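Side-chain contacts in UDP-N-acetylglucosamine 3-dehydrogenase (Acidithiobacillus ferrooxidans, PDB 7BVJ), which catalyses the NAD(+)-dependent oxidation of the glucosamine 3-position of UDP-N-acetylglucosamine to a ketone, a step in making the lipid A of the outer membrane: residues F17-Y22 against A40-E45; H111-I116 against L277-A282; R151-D156 against A186-K191; A175-V180 against L297-Q302. One frame throughout, in Å; residues are numbered along the deposited sequence.

How the contacts relate
Contact 1 lies within the Rossmann-type NAD-binding region, and contact 2 packs helix 268-282, from late in the chain, onto its sheet; contacts 3 and 4 belong to the mixed-sheet region. Contacts 1 and 2 meet directly, Tyr22 CE1 lying 4.0 Å from Leu277 CD2, because helix 268-282 also packs on helix 13-25. Contacts 1, 2 and 4 are partly buried, whereas contact 3 joins two loops at the surface. Contact 4 uses the start of strand 177-185 and contact 3 the loop that follows it. Only contact 1 has a hydrogen bond between its segments; contacts 2 and 3 are apolar, and contact 4 combines a proline-alanine contact with a glutamine lying along a valine.

Contact 1 (F17-Y22 against A40-E45); sequences FHAQKY and AEVAAE
The amide of Gln20 and the carboxylate of Glu45 meet through their edges, neither laying a face on the other. The two planes are turned 60° apart, and NE2 of Gln20 sends an N-H to OE2 of Glu45 at 3.1 Å. The acceptor lies nearly in the amide plane and is approached almost along its own C-O bond, with an N-H...O angle of 157°. Both chains are extended beyond CG, which lets them bridge two helical segments whose nearest CA atoms, those of Ala19 and Val42, are 8.2 Å apart. With CG of Glu45 anti to its backbone N (chi1 164°) and the rest extended, the carboxylate is carried across to Gln20. Its OE2 also forms a salt bridge with Arg16, one turn before Gln20, which makes the guanidinium the stronger partner and the amide a second grip on the same oxygen.

The helices are 13-25 and 36-46, the first two of the Rossmann fold, which pack beside each other on one side of the parallel sheet. Deeper in the interface, CB of Ala19 touches CG1 of Val42 at 4.3 Å. Both of these residues are buried: alanine keeps helix 13-25 close to Val8 of strand 5-9, while the branched valine supplies the methyl that meets it and also touches Val11 of the NAD pocket. A leucine in place of Gln20 would probably leave OE2 of Glu45 to Arg16, with the carboxylate freer to turn. Gln20 also rests against Leu46.

Contact 2 (H111-I116 against L277-A282); sequences HLVLAI and LNAIAA
Val113 turns CG1 anti to its backbone N (chi1 167°), which leaves CG2 beside that N, and both methyls then face helix 268-282. Ile280 answers with CG1 anti to its own carbonyl carbon (chi1 -68°), placing that methylene in front of the valine. CG1 of Ile280 comes within 3.8 Å of CB and 3.9 Å of CG2 of Val113, so the valine's branch point takes the contact along with its methyl.

The other methyl, CG1 of Val113, reaches CB of Ala279 at 4.3 Å. Alanine suits that place because its small side chain leaves the helix backbone accessible: CG2 of Val113 lies 4.0 Å from the carbonyl O of Ala279. The closest CA atoms of the two segments, those of Val113 and Ile280, are 6.1 Å apart.

Val113 immediately precedes strand 114-117, an outermost strand of the parallel Rossmann sheet; its backbone is hydrogen-bonded to Cys87 of the adjacent strand, and its N to ND1 of His86. Helix 268-282, which arrives after the chain has passed through the mixed sheet, packs here against the Rossmann sheet, Ile280 also touching Ala63 and His86. With beta-branched and methyl side chains alone making the side-chain contacts, the attraction is dispersion and the hydrophobic effect; between these segments nothing directional sets the orientation, which probably rests on shape fit.

Contact 3 (R151-D156 against A186-K191); sequences RSLDID and AAVTDK
Leu153 reaches across from a short 3-10 turn to the loop of a beta-hairpin, the one joining strands 177-185 and 194-201 of the mixed sheet in the Gfo/Idh/MocA C-terminal region. Its CB leaves the backbone without touching the other loop. CG, set beside the backbone N by a chi1 of -76°, carries the chain forward, and there the side chain forks. CD1 continues the extended line from CA and stays farther off, while CD2 is the branch that meets the hairpin. It lies 3.9 Å from CG1 of Val188 and, more loosely, 4.4 Å from CG2 of Thr189.

On Val188, CG1, anti to the backbone N (chi1 178°), is the methyl that meets CD2, and the two side chains run at a slant to each other. A leucine suits this spot because its long fork can bridge loops whose closest CA atoms, those of Leu153 and Val188, are 8.6 Å apart. The contact is exposed and small, and residues on both sides also touch a neighbouring molecule in the crystal.

Each loop has its own internal ties. Asp156 ends the first as the N-cap of helix 157-173, and it also forms a salt bridge with Arg304. In the second, Asp193 OD2 accepts from the backbone N of both Ala187 and Val188. Thr189 shares its branches between two tasks: CG2 faces the leucine, while OG1 closes an ST turn by accepting from the backbone N of Lys191 at 3.0 Å, with an N-H...O angle of 148°.

Contact 4 (A175-V180 against L297-Q302); sequences AEPVDV and LAAALQ
Val180 and Gln302 cross at an angle, with CG1 of the valine laid against the length of the glutamine. That single methyl lies 3.8 Å from CB and 4.1 Å from CG of Gln302, so the chain from CB to the amide wraps past this one methyl. At the amide, CD sits 3.5 Å and OE1 3.1 Å from CG1. These approaches are too close for comfort and their exact values are doubtful, as both side chains have unusual torsions: Val180 CG1 stands between the backbone N and the carbonyl carbon (chi1 50°), and the first torsion of Gln302 is -99°. What can be relied on is that the extended glutamine spreads its aliphatic part over the valine.

Nearer the start of the strand, Pro177 turns its ring toward the helix. CG of Pro177 meets CB of Ala299 at 4.4 Å, a loose apolar contact between a compact ring and a small methyl, and CB of Pro177 approaches NE2 of Gln302 at the same distance. Ala299 and Gln302 are three residues apart and so lie on nearly the same face of the helix. Pro177 is further held by Leu170, Met199 and Leu201, while Ala299 also touches Met199, which makes this end of the contact the more buried one.

Between the two touching residues the strand is deformed: Val178 and Asp179 both face Thr200 of the neighbouring strand, a classic beta bulge. Helix 290-312 thus lies against edge strand 177-185 as part of a helix layer packed on the open mixed sheet, as in the alpha+beta C-terminal region of Gfo/Idh/MocA proteins.

Contact 1 (F17-Y22 against A40-E45)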
loop_
_atom_site.group_PDB
_atom_site.type_symbol
_atom_site.label_atom_id
_atom_site.label_comp_id
_atom_site.label_asym_id
_atom_site.label_seq_id
_atom_site.Cartn_x
_atom_site.Cartn_y
_atom_site.Cartn_z
ATOM N N PHE A 17 -2.512 -4.111 -14.728
ATOM C CA PHE A 17 -3.680 -3.405 -14.198
ATOM C C PHE A 17 -3.433 -1.902 -14.129
ATOM O O PHE A 17 -4.318 -1.104 -14.467
ATOM C CB PHE A 17 -4.051 -3.947 -12.809
ATOM C CG PHE A 17 -4.522 -5.374 -12.819
ATOM C CD1 PHE A 17 -3.858 -6.340 -12.095
ATOM C CD2 PHE A 17 -5.616 -5.752 -13.575
ATOM C CE1 PHE A 17 -4.282 -7.663 -12.117
ATOM C CE2 PHE A 17 -6.045 -7.071 -13.601
ATOM C CZ PHE A 17 -5.375 -8.027 -12.875
ATOM N N HIS A 18 -2.240 -1.501 -13.676
ATOM C CA HIS A 18 -1.883 -0.083 -13.734
ATOM C C HIS A 18 -2.073 0.463 -15.143
ATOM O O HIS A 18 -2.632 1.556 -15.339
ATOM C CB HIS A 18 -0.437 0.140 -13.315
ATOM C CG HIS A 18 -0.214 0.203 -11.840
ATOM N ND1 HIS A 18 0.232 1.341 -11.207
ATOM C CD2 HIS A 18 -0.280 -0.754 -10.888
ATOM C CE1 HIS A 18 0.411 1.091 -9.927
ATOM N NE2 HIS A 18 0.101 -0.173 -9.707
ATOM N N ALA A 19 -1.584 -0.289 -16.137
ATOM C CA ALA A 19 -1.656 0.157 -17.527
ATOM C C ALA A 19 -3.103 0.287 -18.004
ATOM O O ALA A 19 -3.450 1.248 -18.711
ATOM C CB ALA A 19 -0.873 -0.804 -18.429
ATOM N N GLN A 20 -3.962 -0.668 -17.623
ATOM C CA GLN A 20 -5.380 -0.575 -17.977
ATOM C C GLN A 20 -5.997 0.704 -17.424
ATOM O O GLN A 20 -6.736 1.408 -18.132
ATOM C CB GLN A 20 -6.156 -1.794 -17.464
ATOM C CG GLN A 20 -5.718 -3.139 -18.048
ATOM C CD GLN A 20 -6.512 -4.325 -17.514
ATOM O OE1 GLN A 20 -7.250 -4.210 -16.529
ATOM N NE2 GLN A 20 -6.368 -5.473 -18.168
ATOM N N LYS A 21 -5.693 1.028 -16.160
ATOM C CA LYS A 21 -6.256 2.245 -15.565
ATOM C C LYS A 21 -5.789 3.487 -16.317
ATOM O O LYS A 21 -6.597 4.365 -16.676
ATOM C CB LYS A 21 -5.878 2.354 -14.078
ATOM C CG LYS A 21 -6.238 1.162 -13.210
ATOM C CD LYS A 21 -7.489 0.451 -13.714
ATOM C CE LYS A 21 -8.249 -0.205 -12.587
ATOM N NZ LYS A 21 -7.962 -1.653 -12.491
ATOM N N TYR A 22 -4.477 3.586 -16.559
ATOM C CA TYR A 22 -3.967 4.769 -17.244
ATOM C C TYR A 22 -4.599 4.916 -18.617
ATOM O O TYR A 22 -4.906 6.034 -19.049
ATOM C CB TYR A 22 -2.451 4.715 -17.376
ATOM C CG TYR A 22 -1.657 5.080 -16.130
ATOM C CD1 TYR A 22 -1.620 6.386 -15.655
ATOM C CD2 TYR A 22 -0.892 4.124 -15.477
ATOM C CE1 TYR A 22 -0.864 6.723 -14.546
ATOM C CE2 TYR A 22 -0.146 4.448 -14.360
ATOM C CZ TYR A 22 -0.133 5.748 -13.901
ATOM O OH TYR A 22 0.606 6.069 -12.787
ATOM N N ALA A 40 4.935 -6.484 -25.286
ATOM C CA ALA A 40 4.251 -6.515 -26.574
ATOM C C ALA A 40 2.806 -6.971 -26.422
ATOM O O ALA A 40 1.900 -6.386 -27.028
ATOM C CB ALA A 40 5.005 -7.413 -27.556
ATOM N N GLU A 41 2.555 -7.993 -25.601
ATOM C CA GLU A 41 1.161 -8.408 -25.439
ATOM C C GLU A 41 0.349 -7.354 -24.683
ATOM O O GLU A 41 -0.824 -7.119 -25.008
ATOM C CB GLU A 41 1.070 -9.764 -24.748
ATOM C CG GLU A 41 1.435 -9.749 -23.285
ATOM C CD GLU A 41 1.730 -11.128 -22.727
ATOM O OE1 GLU A 41 1.696 -12.118 -23.495
ATOM O OE2 GLU A 41 2.021 -11.215 -21.515
ATOM N N VAL A 42 0.949 -6.702 -23.680
ATOM C CA VAL A 42 0.221 -5.660 -22.954
ATOM C C VAL A 42 -0.131 -4.511 -23.895
ATOM O O VAL A 42 -1.269 -4.017 -23.905
ATOM C CB VAL A 42 1.035 -5.177 -21.735
ATOM C CG1 VAL A 42 0.366 -4.001 -21.079
ATOM C CG2 VAL A 42 1.191 -6.307 -20.716
ATOM N N ALA A 43 0.830 -4.093 -24.720
ATOM C CA ALA A 43 0.577 -3.027 -25.684
ATOM C C ALA A 43 -0.491 -3.436 -26.695
ATOM O O ALA A 43 -1.378 -2.643 -27.015
ATOM C CB ALA A 43 1.872 -2.645 -26.386
ATOM N N ALA A 44 -0.431 -4.669 -27.205
ATOM C CA ALA A 44 -1.460 -5.143 -28.127
ATOM C C ALA A 44 -2.839 -5.095 -27.485
ATOM O O ALA A 44 -3.824 -4.727 -28.130
ATOM C CB ALA A 44 -1.135 -6.569 -28.573
ATOM N N GLU A 45 -2.929 -5.465 -26.214
ATOM C CA GLU A 45 -4.230 -5.523 -25.567
ATOM C C GLU A 45 -4.769 -4.123 -25.281
ATOM O O GLU A 45 -5.980 -3.882 -25.386
ATOM C CB GLU A 45 -4.106 -6.368 -24.302
ATOM C CG GLU A 45 -5.239 -6.254 -23.297
ATOM C CD GLU A 45 -4.821 -6.787 -21.937
ATOM O OE1 GLU A 45 -4.202 -7.865 -21.899
ATOM O OE2 GLU A 45 -5.094 -6.121 -20.913
#

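Contact 2 (H111-I116 against L277-A282)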
loop_
_atom_site.group_PDB
_atom_site.type_symbol
_atom_site.label_atom_id
_atom_site.label_comp_id
_atom_site.label_asym_id
_atom_site.label_seq_id
_atom_site.Cartn_x
_atom_site.Cartn_y
_atom_site.Cartn_z
ATOM N N HIS A 111 11.200 18.981 -8.211
ATOM C CA HIS A 111 9.812 19.408 -8.069
ATOM C C HIS A 111 8.874 18.414 -8.758
ATOM O O HIS A 111 8.003 18.782 -9.548
ATOM C CB HIS A 111 9.609 20.833 -8.601
ATOM C CG HIS A 111 10.445 21.865 -7.904
ATOM N ND1 HIS A 111 11.378 22.639 -8.562
ATOM C CD2 HIS A 111 10.487 22.251 -6.605
ATOM C CE1 HIS A 111 11.958 23.457 -7.701
ATOM N NE2 HIS A 111 11.438 23.240 -6.505
ATOM N N LEU A 112 9.055 17.135 -8.433
ATOM C CA LEU A 112 8.268 16.038 -8.976
ATOM C C LEU A 112 7.348 15.473 -7.902
ATOM O O LEU A 112 7.662 15.515 -6.708
ATOM C CB LEU A 112 9.178 14.921 -9.508
ATOM C CG LEU A 112 10.068 15.268 -10.710
ATOM C CD1 LEU A 112 10.954 14.067 -11.113
ATOM C CD2 LEU A 112 9.207 15.769 -11.869
ATOM N N VAL A 113 6.202 14.946 -8.334
ATOM C CA VAL A 113 5.313 14.233 -7.419
ATOM C C VAL A 113 5.832 12.814 -7.264
ATOM O O VAL A 113 6.099 12.117 -8.253
ATOM C CB VAL A 113 3.861 14.238 -7.929
ATOM C CG1 VAL A 113 3.023 13.240 -7.149
ATOM C CG2 VAL A 113 3.258 15.636 -7.811
ATOM N N LEU A 114 5.986 12.387 -6.023
ATOM C CA LEU A 114 6.448 11.055 -5.683
ATOM C C LEU A 114 5.351 10.410 -4.851
ATOM O O LEU A 114 5.047 10.877 -3.749
ATOM C CB LEU A 114 7.775 11.135 -4.930
ATOM C CG LEU A 114 8.413 9.928 -4.259
ATOM C CD1 LEU A 114 8.568 8.756 -5.233
ATOM C CD2 LEU A 114 9.758 10.364 -3.710
ATOM N N ALA A 115 4.728 9.372 -5.397
ATOM C CA ALA A 115 3.671 8.648 -4.717
ATOM C C ALA A 115 4.062 7.181 -4.607
ATOM O O ALA A 115 4.707 6.626 -5.507
ATOM C CB ALA A 115 2.329 8.803 -5.440
ATOM N N ILE A 116 3.698 6.569 -3.485
ATOM C CA ILE A 116 3.912 5.149 -3.249
ATOM C C ILE A 116 2.550 4.468 -3.295
ATOM O O ILE A 116 1.568 4.997 -2.763
ATOM C CB ILE A 116 4.621 4.890 -1.901
ATOM C CG1 ILE A 116 5.809 5.834 -1.719
ATOM C CG2 ILE A 116 5.115 3.449 -1.817
ATOM C CD1 ILE A 116 6.809 5.816 -2.878
ATOM N N LEU A 277 -2.431 11.476 -10.539
ATOM C CA LEU A 277 -2.433 12.397 -11.678
ATOM C C LEU A 277 -3.036 13.762 -11.303
ATOM O O LEU A 277 -2.578 14.811 -11.784
ATOM C CB LEU A 277 -3.179 11.764 -12.855
ATOM C CG LEU A 277 -2.596 10.471 -13.446
ATOM C CD1 LEU A 277 -3.422 9.979 -14.642
ATOM C CD2 LEU A 277 -1.142 10.672 -13.837
ATOM N N ASN A 278 -4.044 13.770 -10.433
ATOM C CA ASN A 278 -4.577 15.039 -9.946
ATOM C C ASN A 278 -3.536 15.780 -9.132
ATOM O O ASN A 278 -3.449 17.005 -9.206
ATOM C CB ASN A 278 -5.840 14.813 -9.122
ATOM C CG ASN A 278 -6.999 14.371 -9.969
ATOM O OD1 ASN A 278 -7.065 14.690 -11.157
ATOM N ND2 ASN A 278 -7.915 13.623 -9.379
ATOM N N ALA A 279 -2.725 15.056 -8.364
ATOM C CA ALA A 279 -1.687 15.727 -7.593
ATOM C C ALA A 279 -0.703 16.426 -8.513
ATOM O O ALA A 279 -0.273 17.555 -8.240
ATOM C CB ALA A 279 -0.965 14.724 -6.701
ATOM N N ILE A 280 -0.326 15.764 -9.609
ATOM C CA ILE A 280 0.565 16.422 -10.568
ATOM C C ILE A 280 -0.099 17.672 -11.127
ATOM O O ILE A 280 0.495 18.758 -11.143
ATOM C CB ILE A 280 0.973 15.468 -11.704
ATOM C CG1 ILE A 280 1.877 14.355 -11.183
ATOM C CG2 ILE A 280 1.654 16.263 -12.827
ATOM C CD1 ILE A 280 1.867 13.078 -12.048
ATOM N N ALA A 281 -1.361 17.534 -11.564
ATOM C CA ALA A 281 -2.024 18.572 -12.357
ATOM C C ALA A 281 -2.545 19.751 -11.532
ATOM O O ALA A 281 -2.660 20.860 -12.060
ATOM C CB ALA A 281 -3.177 17.952 -13.157
ATOM N N ALA A 282 -2.862 19.552 -10.254
ATOM C CA ALA A 282 -3.341 20.628 -9.401
ATOM C C ALA A 282 -2.323 21.089 -8.365
ATOM O O ALA A 282 -2.589 22.063 -7.660
ATOM C CB ALA A 282 -4.626 20.199 -8.672
#

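Contact 3 (R151-D156 against A186-K191)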
loop_
_atom_site.group_PDB
_atom_site.type_symbol
_atom_site.label_atom_id
_atom_site.label_comp_id
_atom_site.label_asym_id
_atom_site.label_seq_id
_atom_site.Cartn_x
_atom_site.Cartn_y
_atom_site.Cartn_z
ATOM N N ARG A 151 3.017 -19.127 -5.828
ATOM C CA ARG A 151 3.955 -18.016 -5.755
ATOM C C ARG A 151 4.220 -17.536 -4.329
ATOM O O ARG A 151 5.028 -16.618 -4.146
ATOM C CB ARG A 151 3.435 -16.847 -6.600
ATOM C CG ARG A 151 3.447 -17.088 -8.107
ATOM C CD ARG A 151 2.236 -17.904 -8.588
ATOM N NE ARG A 151 2.184 -17.994 -10.051
ATOM C CZ ARG A 151 1.308 -18.725 -10.735
ATOM N NH1 ARG A 151 0.398 -19.448 -10.100
ATOM N NH2 ARG A 151 1.346 -18.735 -12.060
ATOM N N SER A 152 3.580 -18.136 -3.318
ATOM C CA SER A 152 3.612 -17.560 -1.975
ATOM C C SER A 152 5.017 -17.507 -1.389
ATOM O O SER A 152 5.275 -16.696 -0.492
ATOM C CB SER A 152 2.696 -18.345 -1.045
ATOM O OG SER A 152 1.334 -18.069 -1.309
ATOM N N LEU A 153 5.932 -18.341 -1.875
ATOM C CA LEU A 153 7.292 -18.315 -1.359
ATOM C C LEU A 153 7.981 -16.988 -1.623
ATOM O O LEU A 153 8.964 -16.669 -0.954
ATOM C CB LEU A 153 8.101 -19.469 -1.960
ATOM C CG LEU A 153 7.773 -20.826 -1.327
ATOM C CD1 LEU A 153 8.848 -21.881 -1.639
ATOM C CD2 LEU A 153 7.570 -20.677 0.175
ATOM N N ASP A 154 7.490 -16.202 -2.574
ATOM C CA ASP A 154 8.028 -14.876 -2.824
ATOM C C ASP A 154 7.185 -13.776 -2.186
ATOM O O ASP A 154 7.328 -12.607 -2.554
ATOM C CB ASP A 154 8.166 -14.649 -4.329
ATOM C CG ASP A 154 9.112 -15.644 -4.975
ATOM O OD1 ASP A 154 8.654 -16.469 -5.798
ATOM O OD2 ASP A 154 10.314 -15.616 -4.642
ATOM N N ILE A 155 6.307 -14.126 -1.248
ATOM C CA ILE A 155 5.507 -13.155 -0.503
ATOM C C ILE A 155 6.218 -12.900 0.816
ATOM O O ILE A 155 6.254 -13.782 1.688
ATOM C CB ILE A 155 4.080 -13.654 -0.251
ATOM C CG1 ILE A 155 3.280 -13.740 -1.542
ATOM C CG2 ILE A 155 3.376 -12.752 0.748
ATOM C CD1 ILE A 155 1.949 -14.424 -1.369
ATOM N N ASP A 156 6.782 -11.700 0.974
ATOM C CA ASP A 156 7.404 -11.320 2.240
ATOM C C ASP A 156 6.291 -10.965 3.219
ATOM O O ASP A 156 5.582 -9.972 3.037
ATOM C CB ASP A 156 8.382 -10.163 2.041
ATOM C CG ASP A 156 9.201 -9.850 3.287
ATOM O OD1 ASP A 156 8.621 -9.676 4.395
ATOM O OD2 ASP A 156 10.439 -9.754 3.149
ATOM N N ALA A 186 8.012 -20.061 11.088
ATOM C CA ALA A 186 8.549 -20.507 9.801
ATOM C C ALA A 186 8.274 -22.001 9.657
ATOM O O ALA A 186 8.941 -22.825 10.281
ATOM C CB ALA A 186 10.044 -20.205 9.709
ATOM N N ALA A 187 7.296 -22.356 8.827
ATOM C CA ALA A 187 6.967 -23.756 8.573
ATOM C C ALA A 187 7.597 -24.305 7.292
ATOM O O ALA A 187 8.154 -25.406 7.300
ATOM C CB ALA A 187 5.445 -23.933 8.507
ATOM N N VAL A 188 7.501 -23.572 6.183
ATOM C CA VAL A 188 7.949 -24.107 4.897
ATOM C C VAL A 188 9.458 -23.981 4.766
ATOM O O VAL A 188 10.148 -24.933 4.375
ATOM C CB VAL A 188 7.224 -23.385 3.745
ATOM C CG1 VAL A 188 7.720 -23.893 2.395
ATOM C CG2 VAL A 188 5.704 -23.544 3.880
ATOM N N THR A 189 9.988 -22.811 5.123
ATOM C CA THR A 189 11.398 -22.480 4.994
ATOM C C THR A 189 11.907 -21.890 6.298
ATOM O O THR A 189 11.242 -22.001 7.331
ATOM C CB THR A 189 11.631 -21.491 3.842
ATOM O OG1 THR A 189 10.998 -20.244 4.150
ATOM C CG2 THR A 189 11.061 -22.032 2.543
ATOM N N ASP A 190 13.097 -21.288 6.265
ATOM C CA ASP A 190 13.599 -20.460 7.355
ATOM C C ASP A 190 12.946 -19.079 7.414
ATOM O O ASP A 190 13.123 -18.376 8.418
ATOM C CB ASP A 190 15.110 -20.288 7.202
ATOM C CG ASP A 190 15.506 -19.769 5.816
ATOM O OD1 ASP A 190 14.874 -20.161 4.797
ATOM O OD2 ASP A 190 16.454 -18.951 5.752
ATOM N N LYS A 191 12.248 -18.665 6.353
ATOM C CA LYS A 191 11.555 -17.382 6.314
ATOM C C LYS A 191 10.199 -17.510 6.984
ATOM O O LYS A 191 9.522 -18.532 6.846
ATOM C CB LYS A 191 11.336 -16.915 4.873
ATOM C CG LYS A 191 12.603 -16.634 4.112
ATOM C CD LYS A 191 13.390 -15.538 4.782
ATOM C CE LYS A 191 14.655 -15.230 4.013
ATOM N NZ LYS A 191 15.660 -14.554 4.886
#

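Contact 4 (A175-V180 against L297-Q302)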
loop_
_atom_site.group_PDB
_atom_site.type_symbol
_atom_site.label_atom_id
_atom_site.label_comp_id
_atom_site.label_asym_id
_atom_site.label_seq_id
_atom_site.Cartn_x
_atom_site.Cartn_y
_atom_site.Cartn_z
ATOM N N ALA A 175 1.243 9.090 14.583
ATOM C CA ALA A 175 2.279 8.949 15.593
ATOM C C ALA A 175 3.448 8.137 15.041
ATOM O O ALA A 175 3.392 7.592 13.933
ATOM C CB ALA A 175 1.696 8.304 16.855
ATOM N N GLU A 176 4.530 8.080 15.825
ATOM C CA GLU A 176 5.744 7.359 15.480
ATOM C C GLU A 176 5.995 6.207 16.450
ATOM O O GLU A 176 5.734 6.342 17.651
ATOM C CB GLU A 176 6.968 8.291 15.488
ATOM C CG GLU A 176 7.003 9.288 14.345
ATOM C CD GLU A 176 6.200 10.548 14.654
ATOM O OE1 GLU A 176 6.184 10.983 15.831
ATOM O OE2 GLU A 176 5.571 11.096 13.724
ATOM N N PRO A 177 6.534 5.081 15.970
ATOM C CA PRO A 177 6.776 3.936 16.863
ATOM C C PRO A 177 7.861 4.234 17.889
ATOM O O PRO A 177 8.898 4.829 17.571
ATOM C CB PRO A 177 7.218 2.818 15.906
ATOM C CG PRO A 177 6.915 3.299 14.545
ATOM C CD PRO A 177 6.975 4.800 14.596
ATOM N N VAL A 178 7.593 3.814 19.127
ATOM C CA VAL A 178 8.571 3.844 20.205
ATOM C C VAL A 178 9.103 2.459 20.519
ATOM O O VAL A 178 10.229 2.347 21.017
ATOM C CB VAL A 178 7.993 4.471 21.491
ATOM C CG1 VAL A 178 9.118 4.979 22.393
ATOM C CG2 VAL A 178 7.071 5.554 21.184
ATOM N N ASP A 179 8.298 1.415 20.323
ATOM C CA ASP A 179 8.708 0.059 20.660
ATOM C C ASP A 179 8.066 -0.876 19.661
ATOM O O ASP A 179 6.883 -0.733 19.343
ATOM C CB ASP A 179 8.305 -0.333 22.085
ATOM C CG ASP A 179 8.739 -1.756 22.457
ATOM O OD1 ASP A 179 8.000 -2.736 22.171
ATOM O OD2 ASP A 179 9.825 -1.897 23.056
ATOM N N VAL A 180 8.847 -1.828 19.165
ATOM C CA VAL A 180 8.341 -2.866 18.281
ATOM C C VAL A 180 8.807 -4.211 18.817
ATOM O O VAL A 180 10.006 -4.417 19.034
ATOM C CB VAL A 180 8.797 -2.670 16.826
ATOM C CG1 VAL A 180 10.271 -2.442 16.763
ATOM C CG2 VAL A 180 8.440 -3.882 15.999
ATOM N N LEU A 297 8.060 2.097 5.635
ATOM C CA LEU A 297 9.171 1.208 5.292
ATOM C C LEU A 297 10.108 1.000 6.477
ATOM O O LEU A 297 10.542 -0.128 6.738
ATOM C CB LEU A 297 9.951 1.764 4.097
ATOM C CG LEU A 297 11.220 0.980 3.736
ATOM C CD1 LEU A 297 10.886 -0.362 3.098
ATOM C CD2 LEU A 297 12.146 1.777 2.834
ATOM N N ALA A 298 10.442 2.082 7.188
ATOM C CA ALA A 298 11.284 1.978 8.382
ATOM C C ALA A 298 10.602 1.153 9.473
ATOM O O ALA A 298 11.237 0.298 10.108
ATOM C CB ALA A 298 11.633 3.377 8.907
ATOM N N ALA A 299 9.304 1.379 9.689
ATOM C CA ALA A 299 8.580 0.538 10.643
ATOM C C ALA A 299 8.603 -0.936 10.232
ATOM O O ALA A 299 8.777 -1.836 11.071
ATOM C CB ALA A 299 7.139 1.031 10.780
ATOM N N ALA A 300 8.387 -1.208 8.948
ATOM C CA ALA A 300 8.307 -2.590 8.512
ATOM C C ALA A 300 9.656 -3.265 8.662
ATOM O O ALA A 300 9.727 -4.431 9.051
ATOM C CB ALA A 300 7.815 -2.674 7.074
ATOM N N LEU A 301 10.737 -2.538 8.387
ATOM C CA LEU A 301 12.061 -3.109 8.596
ATOM C C LEU A 301 12.304 -3.394 10.078
ATOM O O LEU A 301 12.883 -4.427 10.431
ATOM C CB LEU A 301 13.123 -2.182 8.001
ATOM C CG LEU A 301 13.109 -2.071 6.464
ATOM C CD1 LEU A 301 13.982 -0.909 6.014
ATOM C CD2 LEU A 301 13.593 -3.359 5.800
ATOM N N GLN A 302 11.843 -2.512 10.968
ATOM C CA GLN A 302 11.935 -2.824 12.400
ATOM C C GLN A 302 11.205 -4.122 12.733
ATOM O O GLN A 302 11.744 -5.004 13.425
ATOM C CB GLN A 302 11.382 -1.673 13.223
ATOM C CG GLN A 302 12.462 -0.750 13.766
ATOM C CD GLN A 302 11.978 0.053 14.970
ATOM O OE1 GLN A 302 12.360 -0.232 16.109
ATOM N NE2 GLN A 302 11.126 1.055 14.722
#